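Local structure of beta sliding clamp (Bartonella birtlesii LL-WM9, 6PTR) at residues 24-29 with 81-86; 273-278 with 341-346; 279-284 with 317-322. The protein probably forms a ring-shaped head-to-tail homodimer around DNA and tethers DNA polymerases and other proteins to it, giving them processivity. All blocks are in the same frame, centred on the assembly; numbering follows the deposited sequence.

Contact 1 (24-29 with 81-86)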
loop_
_atom_site.group_PDB
_atom_site.type_symbol
_atom_site.label_atom_id
_atom_site.label_comp_id
_atom_site.label_asym_id
_atom_site.label_seq_id
_atom_site.Cartn_x
_atom_site.Cartn_y
_atom_site.Cartn_z
ATOM N N ARG C 24 0.437 13.063 -16.036
ATOM C CA ARG C 24 1.235 12.414 -17.065
ATOM C C ARG C 24 2.699 12.823 -17.012
ATOM O O ARG C 24 3.555 12.063 -17.476
ATOM C CB ARG C 24 0.643 12.708 -18.443
ATOM C CG ARG C 24 -0.649 11.913 -18.720
ATOM C CD ARG C 24 -1.320 12.310 -20.037
ATOM N NE ARG C 24 -2.435 11.448 -20.412
ATOM C CZ ARG C 24 -3.168 11.615 -21.508
ATOM N NH1 ARG C 24 -2.913 12.625 -22.330
ATOM N NH2 ARG C 24 -4.155 10.774 -21.786
ATOM N N VAL C 25 3.026 14.002 -16.471
ATOM C CA VAL C 25 4.410 14.464 -16.576
ATOM C C VAL C 25 5.154 14.329 -15.253
ATOM O O VAL C 25 6.355 14.033 -15.234
ATOM C CB VAL C 25 4.487 15.916 -17.088
ATOM C CG1 VAL C 25 3.703 16.051 -18.379
ATOM C CG2 VAL C 25 3.974 16.867 -16.057
ATOM N N HIS C 26 4.442 14.494 -14.138
ATOM C CA HIS C 26 5.117 14.656 -12.856
ATOM C C HIS C 26 5.864 13.401 -12.428
ATOM O O HIS C 26 6.871 13.507 -11.720
ATOM C CB HIS C 26 4.109 15.088 -11.774
ATOM C CG HIS C 26 3.395 13.960 -11.103
ATOM N ND1 HIS C 26 2.349 13.278 -11.690
ATOM C CD2 HIS C 26 3.555 13.411 -9.875
ATOM C CE1 HIS C 26 1.913 12.344 -10.863
ATOM N NE2 HIS C 26 2.631 12.400 -9.756
ATOM N N ARG C 27 5.405 12.212 -12.831
ATOM C CA ARG C 27 6.041 11.000 -12.328
ATOM C C ARG C 27 7.447 10.781 -12.885
ATOM O O ARG C 27 8.147 9.879 -12.409
ATOM C CB ARG C 27 5.165 9.768 -12.611
ATOM C CG ARG C 27 4.083 9.921 -13.682
ATOM C CD ARG C 27 3.210 8.644 -13.764
ATOM N NE ARG C 27 2.604 8.442 -15.083
ATOM C CZ ARG C 27 1.297 8.473 -15.335
ATOM N NH1 ARG C 27 0.429 8.692 -14.354
ATOM N NH2 ARG C 27 0.853 8.275 -16.574
ATOM N N VAL C 28 7.877 11.579 -13.863
ATOM C CA VAL C 28 9.232 11.487 -14.388
ATOM C C VAL C 28 10.225 12.039 -13.378
ATOM O O VAL C 28 11.389 11.610 -13.321
ATOM C CB VAL C 28 9.276 12.220 -15.743
ATOM C CG1 VAL C 28 10.678 12.658 -16.108
ATOM C CG2 VAL C 28 8.722 11.293 -16.784
ATOM N N VAL C 29 9.767 12.958 -12.531
ATOM C CA VAL C 29 10.616 13.529 -11.501
ATOM C C VAL C 29 10.987 12.452 -10.495
ATOM O O VAL C 29 10.132 11.692 -10.018
ATOM C CB VAL C 29 9.900 14.713 -10.837
ATOM C CG1 VAL C 29 10.694 15.206 -9.643
ATOM C CG2 VAL C 29 9.679 15.815 -11.854
ATOM N N LEU C 81 4.587 18.589 -5.174
ATOM C CA LEU C 81 3.758 19.520 -4.405
ATOM C C LEU C 81 2.604 20.046 -5.243
ATOM O O LEU C 81 1.456 20.096 -4.782
ATOM C CB LEU C 81 4.599 20.694 -3.902
ATOM C CG LEU C 81 3.830 21.804 -3.175
ATOM C CD1 LEU C 81 3.042 21.228 -1.971
ATOM C CD2 LEU C 81 4.794 22.893 -2.704
ATOM N N LEU C 82 2.888 20.475 -6.474
ATOM C CA LEU C 82 1.808 20.969 -7.318
ATOM C C LEU C 82 0.774 19.882 -7.556
ATOM O O LEU C 82 -0.428 20.140 -7.476
ATOM C CB LEU C 82 2.352 21.468 -8.644
ATOM C CG LEU C 82 1.314 22.020 -9.611
ATOM C CD1 LEU C 82 0.569 23.229 -9.010
ATOM C CD2 LEU C 82 1.999 22.400 -10.912
ATOM N N TYR C 83 1.227 18.653 -7.838
ATOM C CA TYR C 83 0.290 17.545 -8.036
ATOM C C TYR C 83 -0.566 17.313 -6.793
ATOM O O TYR C 83 -1.790 17.149 -6.887
ATOM C CB TYR C 83 1.046 16.259 -8.399
ATOM C CG TYR C 83 0.116 15.139 -8.818
ATOM C CD1 TYR C 83 -0.491 15.166 -10.060
ATOM C CD2 TYR C 83 -0.170 14.076 -7.963
ATOM C CE1 TYR C 83 -1.350 14.158 -10.463
ATOM C CE2 TYR C 83 -1.034 13.048 -8.356
ATOM C CZ TYR C 83 -1.616 13.103 -9.617
ATOM O OH TYR C 83 -2.486 12.112 -10.043
ATOM N N ASP C 84 0.062 17.280 -5.612
ATOM C CA ASP C 84 -0.704 17.031 -4.395
ATOM C C ASP C 84 -1.719 18.141 -4.147
ATOM O O ASP C 84 -2.824 17.873 -3.655
ATOM C CB ASP C 84 0.238 16.874 -3.202
ATOM C CG ASP C 84 1.057 15.590 -3.264
ATOM O OD1 ASP C 84 0.631 14.629 -3.938
ATOM O OD2 ASP C 84 2.132 15.540 -2.633
ATOM N N ILE C 85 -1.375 19.386 -4.484
ATOM C CA ILE C 85 -2.324 20.486 -4.319
ATOM C C ILE C 85 -3.514 20.309 -5.259
ATOM O O ILE C 85 -4.677 20.314 -4.830
ATOM C CB ILE C 85 -1.623 21.840 -4.545
ATOM C CG1 ILE C 85 -0.696 22.157 -3.368
ATOM C CG2 ILE C 85 -2.653 22.956 -4.795
ATOM C CD1 ILE C 85 0.283 23.295 -3.688
ATOM N N VAL C 86 -3.238 20.112 -6.551
ATOM C CA VAL C 86 -4.318 19.995 -7.529
ATOM C C VAL C 86 -5.199 18.781 -7.232
ATOM O O VAL C 86 -6.431 18.828 -7.405
ATOM C CB VAL C 86 -3.716 19.948 -8.948
ATOM C CG1 VAL C 86 -4.843 19.834 -10.024
ATOM C CG2 VAL C 86 -2.898 21.211 -9.215
#
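In the N-terminal domain of the clamp, an aromatic pair, His26 and Tyr83, joins the last residues of helix 15-26 to helix 79-88 as part of the packing between the two. The rings lie face to face: their centroids are 4.0 Å apart and their planes differ by only 11°. His26 CE1 sits over the middle of the tyrosine ring, 3.6 Å above its plane, while the closest atoms of the pair are His26 NE2 and Tyr83 CD2 at 3.7 Å. The tyrosine CB also lies over the imidazole face, a CH-pi contact of 4.3 Å from Tyr83 CB to the centroid of the His26 ring. Tyr83 reaches this position with CG anti to its backbone N (chi1 -171°), which sends the ring out from its helix toward the end of helix 15-26. Each domain of a DNA clamp has two such helices, and here Leu82 and Val86 continue the packing onto Phe18, Phe19 and Leu22. The imidazole is held by a hydrogen bond between ND1 and Leu22 O, one turn back, which helps fix its rotation. Phe19 stacks with Tyr83, and the ring of Tyr80 meets His26 steeply, with its plane about 75° from that of the imidazole.

Contact 2 (273-278 with 341-346)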
loop_
_atom_site.group_PDB
_atom_site.type_symbol
_atom_site.label_atom_id
_atom_site.label_comp_id
_atom_site.label_asym_id
_atom_site.label_seq_id
_atom_site.Cartn_x
_atom_site.Cartn_y
_atom_site.Cartn_z
ATOM N N VAL C 273 0.442 -28.156 -19.918
ATOM C CA VAL C 273 -0.308 -28.147 -18.674
ATOM C C VAL C 273 -1.427 -27.127 -18.805
ATOM O O VAL C 273 -1.364 -26.200 -19.613
ATOM C CB VAL C 273 0.583 -27.822 -17.448
ATOM C CG1 VAL C 273 1.644 -28.899 -17.243
ATOM C CG2 VAL C 273 1.236 -26.468 -17.611
ATOM N N ASN C 274 -2.461 -27.315 -17.997
ATOM C CA ASN C 274 -3.468 -26.281 -17.833
ATOM C C ASN C 274 -2.826 -25.101 -17.133
ATOM O O ASN C 274 -2.320 -25.235 -16.012
ATOM C CB ASN C 274 -4.650 -26.797 -17.025
ATOM C CG ASN C 274 -5.709 -25.741 -16.808
ATOM O OD1 ASN C 274 -5.524 -24.806 -16.036
ATOM N ND2 ASN C 274 -6.833 -25.893 -17.484
ATOM N N ARG C 275 -2.855 -23.941 -17.784
ATOM C CA ARG C 275 -2.064 -22.819 -17.291
ATOM C C ARG C 275 -2.516 -22.383 -15.902
ATOM O O ARG C 275 -1.683 -22.101 -15.033
ATOM C CB ARG C 275 -2.147 -21.648 -18.269
ATOM C CG ARG C 275 -1.293 -20.471 -17.865
ATOM C CD ARG C 275 -1.236 -19.455 -18.950
ATOM N NE ARG C 275 -2.560 -18.936 -19.205
ATOM C CZ ARG C 275 -3.090 -17.896 -18.575
ATOM N NH1 ARG C 275 -2.391 -17.240 -17.655
ATOM N NH2 ARG C 275 -4.320 -17.500 -18.876
ATOM N N GLN C 276 -3.826 -22.307 -15.686
ATOM C CA GLN C 276 -4.357 -21.831 -14.416
ATOM C C GLN C 276 -4.071 -22.825 -13.295
ATOM O O GLN C 276 -3.704 -22.443 -12.178
ATOM C CB GLN C 276 -5.861 -21.581 -14.579
ATOM C CG GLN C 276 -6.234 -20.507 -15.625
ATOM C CD GLN C 276 -6.134 -20.939 -17.117
ATOM O OE1 GLN C 276 -6.011 -22.124 -17.461
ATOM N NE2 GLN C 276 -6.198 -19.948 -18.003
ATOM N N ASP C 277 -4.247 -24.114 -13.585
ATOM C CA ASP C 277 -3.962 -25.138 -12.582
ATOM C C ASP C 277 -2.484 -25.152 -12.220
ATOM O O ASP C 277 -2.123 -25.333 -11.048
ATOM C CB ASP C 277 -4.407 -26.501 -13.113
ATOM C CG ASP C 277 -5.911 -26.611 -13.246
ATOM O OD1 ASP C 277 -6.649 -25.788 -12.652
ATOM O OD2 ASP C 277 -6.360 -27.535 -13.944
ATOM N N PHE C 278 -1.611 -24.987 -13.223
ATOM C CA PHE C 278 -0.166 -24.942 -12.980
ATOM C C PHE C 278 0.208 -23.713 -12.167
ATOM O O PHE C 278 0.963 -23.800 -11.188
ATOM C CB PHE C 278 0.574 -24.947 -14.321
ATOM C CG PHE C 278 2.067 -24.815 -14.203
ATOM C CD1 PHE C 278 2.843 -25.913 -13.875
ATOM C CD2 PHE C 278 2.691 -23.594 -14.412
ATOM C CE1 PHE C 278 4.220 -25.795 -13.764
ATOM C CE2 PHE C 278 4.069 -23.468 -14.288
ATOM C CZ PHE C 278 4.827 -24.567 -13.983
ATOM N N ASP C 341 5.675 -15.418 -13.397
ATOM C CA ASP C 341 5.776 -14.276 -14.305
ATOM C C ASP C 341 5.420 -14.683 -15.729
ATOM O O ASP C 341 4.612 -14.019 -16.393
ATOM C CB ASP C 341 7.187 -13.673 -14.269
ATOM C CG ASP C 341 7.513 -12.985 -12.957
ATOM O OD1 ASP C 341 6.584 -12.596 -12.206
ATOM O OD2 ASP C 341 8.721 -12.806 -12.697
ATOM N N ILE C 342 6.001 -15.783 -16.215
ATOM C CA ILE C 342 5.769 -16.168 -17.601
ATOM C C ILE C 342 4.361 -16.722 -17.780
ATOM O O ILE C 342 3.685 -16.421 -18.773
ATOM C CB ILE C 342 6.855 -17.156 -18.049
ATOM C CG1 ILE C 342 8.197 -16.427 -18.090
ATOM C CG2 ILE C 342 6.507 -17.742 -19.412
ATOM C CD1 ILE C 342 9.402 -17.394 -18.154
ATOM N N ALA C 343 3.880 -17.519 -16.819
ATOM C CA ALA C 343 2.490 -17.970 -16.899
ATOM C C ALA C 343 1.537 -16.784 -16.994
ATOM O O ALA C 343 0.546 -16.824 -17.740
ATOM C CB ALA C 343 2.150 -18.846 -15.691
ATOM N N GLY C 344 1.830 -15.714 -16.251
ATOM C CA GLY C 344 1.033 -14.495 -16.330
ATOM C C GLY C 344 1.064 -13.797 -17.672
ATOM O O GLY C 344 0.163 -13.009 -17.964
ATOM N N GLN C 345 2.080 -14.058 -18.503
ATOM C CA GLN C 345 2.137 -13.440 -19.828
ATOM C C GLN C 345 1.174 -14.069 -20.818
ATOM O O GLN C 345 0.799 -13.425 -21.802
ATOM C CB GLN C 345 3.548 -13.543 -20.408
ATOM C CG GLN C 345 4.552 -12.739 -19.636
ATOM C CD GLN C 345 4.329 -11.274 -19.833
ATOM O OE1 GLN C 345 3.881 -10.573 -18.932
ATOM N NE2 GLN C 345 4.630 -10.792 -21.038
ATOM N N LEU C 346 0.807 -15.325 -20.593
ATOM C CA LEU C 346 0.067 -16.107 -21.556
ATOM C C LEU C 346 -1.421 -15.883 -21.382
ATOM O O LEU C 346 -1.895 -15.555 -20.295
ATOM C CB LEU C 346 0.400 -17.586 -21.376
ATOM C CG LEU C 346 1.893 -17.892 -21.395
ATOM C CD1 LEU C 346 2.130 -19.382 -21.123
ATOM C CD2 LEU C 346 2.482 -17.473 -22.733
#
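Arg275 reaches across from the first turn of helix 275-285 and lays its guanidinium against the backbone that ends helix 336-345. Leu346 O lies over the centre of the guanidinium, 3.1 Å above its plane, so this carbonyl meets the flat face of the group, where no N-H is directed at it. Ala343 O is near the edge instead and takes a hydrogen bond from Arg275 NH1 at 3.0 Å. The bond is bent, 138° at the hydrogen, and the donor stands above the carbonyl plane. Leu346 N reaches Ala343 O from the opposite face, so the oxygen is gripped by two donors as the helix finishes. NE has its own hydrogen-bond partner, Ser348 O, just beyond the segment. Three carbonyls from the helix end and the residues after it thus meet the arginine head and probably stabilise its positive charge.

The chain of Arg275 leaves its helix with CG anti to the backbone N, then bends at chi3 (62°), which turns the guanidinium across Leu346. Its aliphatic part packs there as well: Arg275 CD is 3.5 Å from Leu346 CB, and Arg275 CG is 4.4 Å from Ala343 CB. Met351 of strand 350-355 touches the side chains of Arg275, Ala343 and Leu346.

At the start of helix 275-285 Asn274 serves as the N-cap, its OD1 accepting from Asp277 N at 2.8 Å. Strand 269-274 thus passes straight into helix 275-285, whose first turn is clasped to the end of the neighbouring helix. Two helices packed side by side against a pair of antiparallel sheets are characteristic of a DNA-clamp domain, here the C-terminal one.

Contact 3 (279-284 with 317-322)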
loop_
_atom_site.group_PDB
_atom_site.type_symbol
_atom_site.label_atom_id
_atom_site.label_comp_id
_atom_site.label_asym_id
_atom_site.label_seq_id
_atom_site.Cartn_x
_atom_site.Cartn_y
_atom_site.Cartn_z
ATOM N N SER C 279 -0.309 -22.550 -12.566
ATOM C CA SER C 279 -0.008 -21.315 -11.848
ATOM C C SER C 279 -0.447 -21.393 -10.390
ATOM O O SER C 279 0.297 -20.989 -9.489
ATOM C CB SER C 279 -0.692 -20.131 -12.541
ATOM O OG SER C 279 -0.179 -19.979 -13.850
ATOM N N SER C 280 -1.666 -21.876 -10.133
ATOM C CA SER C 280 -2.154 -21.934 -8.759
ATOM C C SER C 280 -1.333 -22.912 -7.925
ATOM O O SER C 280 -1.040 -22.652 -6.754
ATOM C CB SER C 280 -3.630 -22.321 -8.738
ATOM O OG SER C 280 -4.423 -21.376 -9.437
ATOM N N ALA C 281 -0.948 -24.043 -8.517
ATOM C CA ALA C 281 -0.132 -25.018 -7.783
ATOM C C ALA C 281 1.247 -24.464 -7.449
ATOM O O ALA C 281 1.737 -24.645 -6.328
ATOM C CB ALA C 281 0.001 -26.302 -8.594
ATOM N N VAL C 282 1.894 -23.801 -8.415
ATOM C CA VAL C 282 3.191 -23.190 -8.161
ATOM C C VAL C 282 3.057 -22.118 -7.097
ATOM O O VAL C 282 3.893 -22.012 -6.194
ATOM C CB VAL C 282 3.787 -22.608 -9.460
ATOM C CG1 VAL C 282 5.023 -21.740 -9.150
ATOM C CG2 VAL C 282 4.133 -23.728 -10.429
ATOM N N ASP C 283 2.019 -21.285 -7.211
ATOM C CA ASP C 283 1.761 -20.267 -6.202
ATOM C C ASP C 283 1.640 -20.901 -4.819
ATOM O O ASP C 283 2.258 -20.436 -3.852
ATOM C CB ASP C 283 0.492 -19.482 -6.580
ATOM C CG ASP C 283 0.263 -18.268 -5.696
ATOM O OD1 ASP C 283 1.245 -17.762 -5.107
ATOM O OD2 ASP C 283 -0.902 -17.815 -5.594
ATOM N N ARG C 284 0.881 -21.995 -4.711
ATOM C CA ARG C 284 0.690 -22.622 -3.409
ATOM C C ARG C 284 2.009 -23.132 -2.832
ATOM O O ARG C 284 2.362 -22.793 -1.699
ATOM C CB ARG C 284 -0.332 -23.758 -3.513
ATOM C CG ARG C 284 -1.757 -23.246 -3.725
ATOM C CD ARG C 284 -2.776 -24.370 -3.620
ATOM N NE ARG C 284 -2.614 -25.418 -4.628
ATOM C CZ ARG C 284 -3.260 -25.463 -5.788
ATOM N NH1 ARG C 284 -4.114 -24.501 -6.121
ATOM N NH2 ARG C 284 -3.069 -26.490 -6.616
ATOM N N ALA C 317 6.827 -28.476 0.581
ATOM C CA ALA C 317 5.501 -28.294 -0.001
ATOM C C ALA C 317 5.477 -29.055 -1.311
ATOM O O ALA C 317 6.426 -28.964 -2.089
ATOM C CB ALA C 317 5.204 -26.810 -0.236
ATOM N N GLU C 318 4.404 -29.797 -1.561
ATOM C CA GLU C 318 4.307 -30.512 -2.820
ATOM C C GLU C 318 2.888 -30.399 -3.358
ATOM O O GLU C 318 1.947 -30.103 -2.623
ATOM C CB GLU C 318 4.707 -31.983 -2.666
ATOM C CG GLU C 318 3.893 -32.791 -1.702
ATOM C CD GLU C 318 4.369 -34.244 -1.611
ATOM O OE1 GLU C 318 5.469 -34.553 -2.128
ATOM O OE2 GLU C 318 3.643 -35.075 -1.030
ATOM N N ASP C 319 2.759 -30.621 -4.664
ATOM C CA ASP C 319 1.456 -30.654 -5.313
ATOM C C ASP C 319 1.584 -31.525 -6.556
ATOM O O ASP C 319 2.680 -31.953 -6.935
ATOM C CB ASP C 319 0.977 -29.231 -5.650
ATOM C CG ASP C 319 -0.539 -29.083 -5.599
ATOM O OD1 ASP C 319 -1.275 -30.059 -5.888
ATOM O OD2 ASP C 319 -0.992 -27.969 -5.259
ATOM N N GLN C 320 0.452 -31.819 -7.180
ATOM C CA GLN C 320 0.490 -32.665 -8.368
ATOM C C GLN C 320 -0.605 -32.222 -9.330
ATOM O O GLN C 320 -1.684 -31.799 -8.905
ATOM C CB GLN C 320 0.325 -34.137 -7.973
ATOM C CG GLN C 320 0.376 -35.135 -9.109
ATOM C CD GLN C 320 0.453 -36.561 -8.603
ATOM O OE1 GLN C 320 0.935 -36.814 -7.498
ATOM N NE2 GLN C 320 -0.027 -37.499 -9.406
ATOM N N LEU C 321 -0.318 -32.323 -10.626
ATOM C CA LEU C 321 -1.260 -31.923 -11.661
ATOM C C LEU C 321 -1.236 -32.940 -12.783
ATOM O O LEU C 321 -0.205 -33.564 -13.049
ATOM C CB LEU C 321 -0.919 -30.561 -12.271
ATOM C CG LEU C 321 -0.680 -29.383 -11.357
ATOM C CD1 LEU C 321 0.217 -28.415 -12.079
ATOM C CD2 LEU C 321 -2.026 -28.756 -11.041
ATOM N N ALA C 322 -2.380 -33.081 -13.451
ATOM C CA ALA C 322 -2.404 -33.752 -14.736
ATOM C C ALA C 322 -1.576 -32.957 -15.738
ATOM O O ALA C 322 -1.462 -31.731 -15.655
ATOM C CB ALA C 322 -3.842 -33.912 -15.231
#
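A salt bridge ties Arg284 to Asp319 where helix 275-285 lies over strand 315-322, the outermost of its sheet within the chain, in the C-terminal domain of the DNA-clamp fold. Helix and strand run antiparallel, at 170°, with the axes of their segments 8.4 Å apart at closest approach. The guanidinium comes side-on and gives two hydrogen bonds to a single oxygen, Arg284 NE to Asp319 OD2 at 3.1 Å and Arg284 NH2 to Asp319 OD2 at 2.9 Å. OD2 lies almost in the guanidinium plane, yet the carboxylate is turned 56° from it. OD1 takes no part in the grip. A bend at chi3 (-62°) folds the arginine back over its own helix, bringing one face of the guanidinium above Ser280 O and Ala281 CA.

Apolar contact fills in beside the charges. Ala281 CB meets Leu321 CD2 at 4.0 Å and also lies near Asp319 OD2.

The dimer interface supplies further polar partners. Thr114 OG1 of the second subunit is hydrogen-bonded to Asp319 OD2, and a strand of that subunit pairs with Ala317 and Glu318, so the sheet runs on from one subunit into the next. Asp283 adds a salt bridge to Lys88 of the second subunit.

The other carboxylate oxygen is used within the strand: Asp319 OD1 accepts from Gln320 N at 2.8 Å through its anti lone pair.

In the fold
Along the chain contact 1 comes first, in the N-terminal domain; contact 3 is nested inside the loop that contact 2 closes, both in the C-terminal domain. Contacts 2 and 3 share helix 275-285, their centres 11 Å apart, and touch directly: Ala343 packs on Ser279, and Leu321 on Asp277 and Phe278. The same helix serves both contacts, packing on helix 336-345 and on strand 315-322. Contact 1 lies about 37 Å from contact 2 and 43 Å from contact 3, centre to centre. Contacts 1 and 3 both touch the second subunit, as expected of a head-to-tail ring in which N- and C-terminal domains meet.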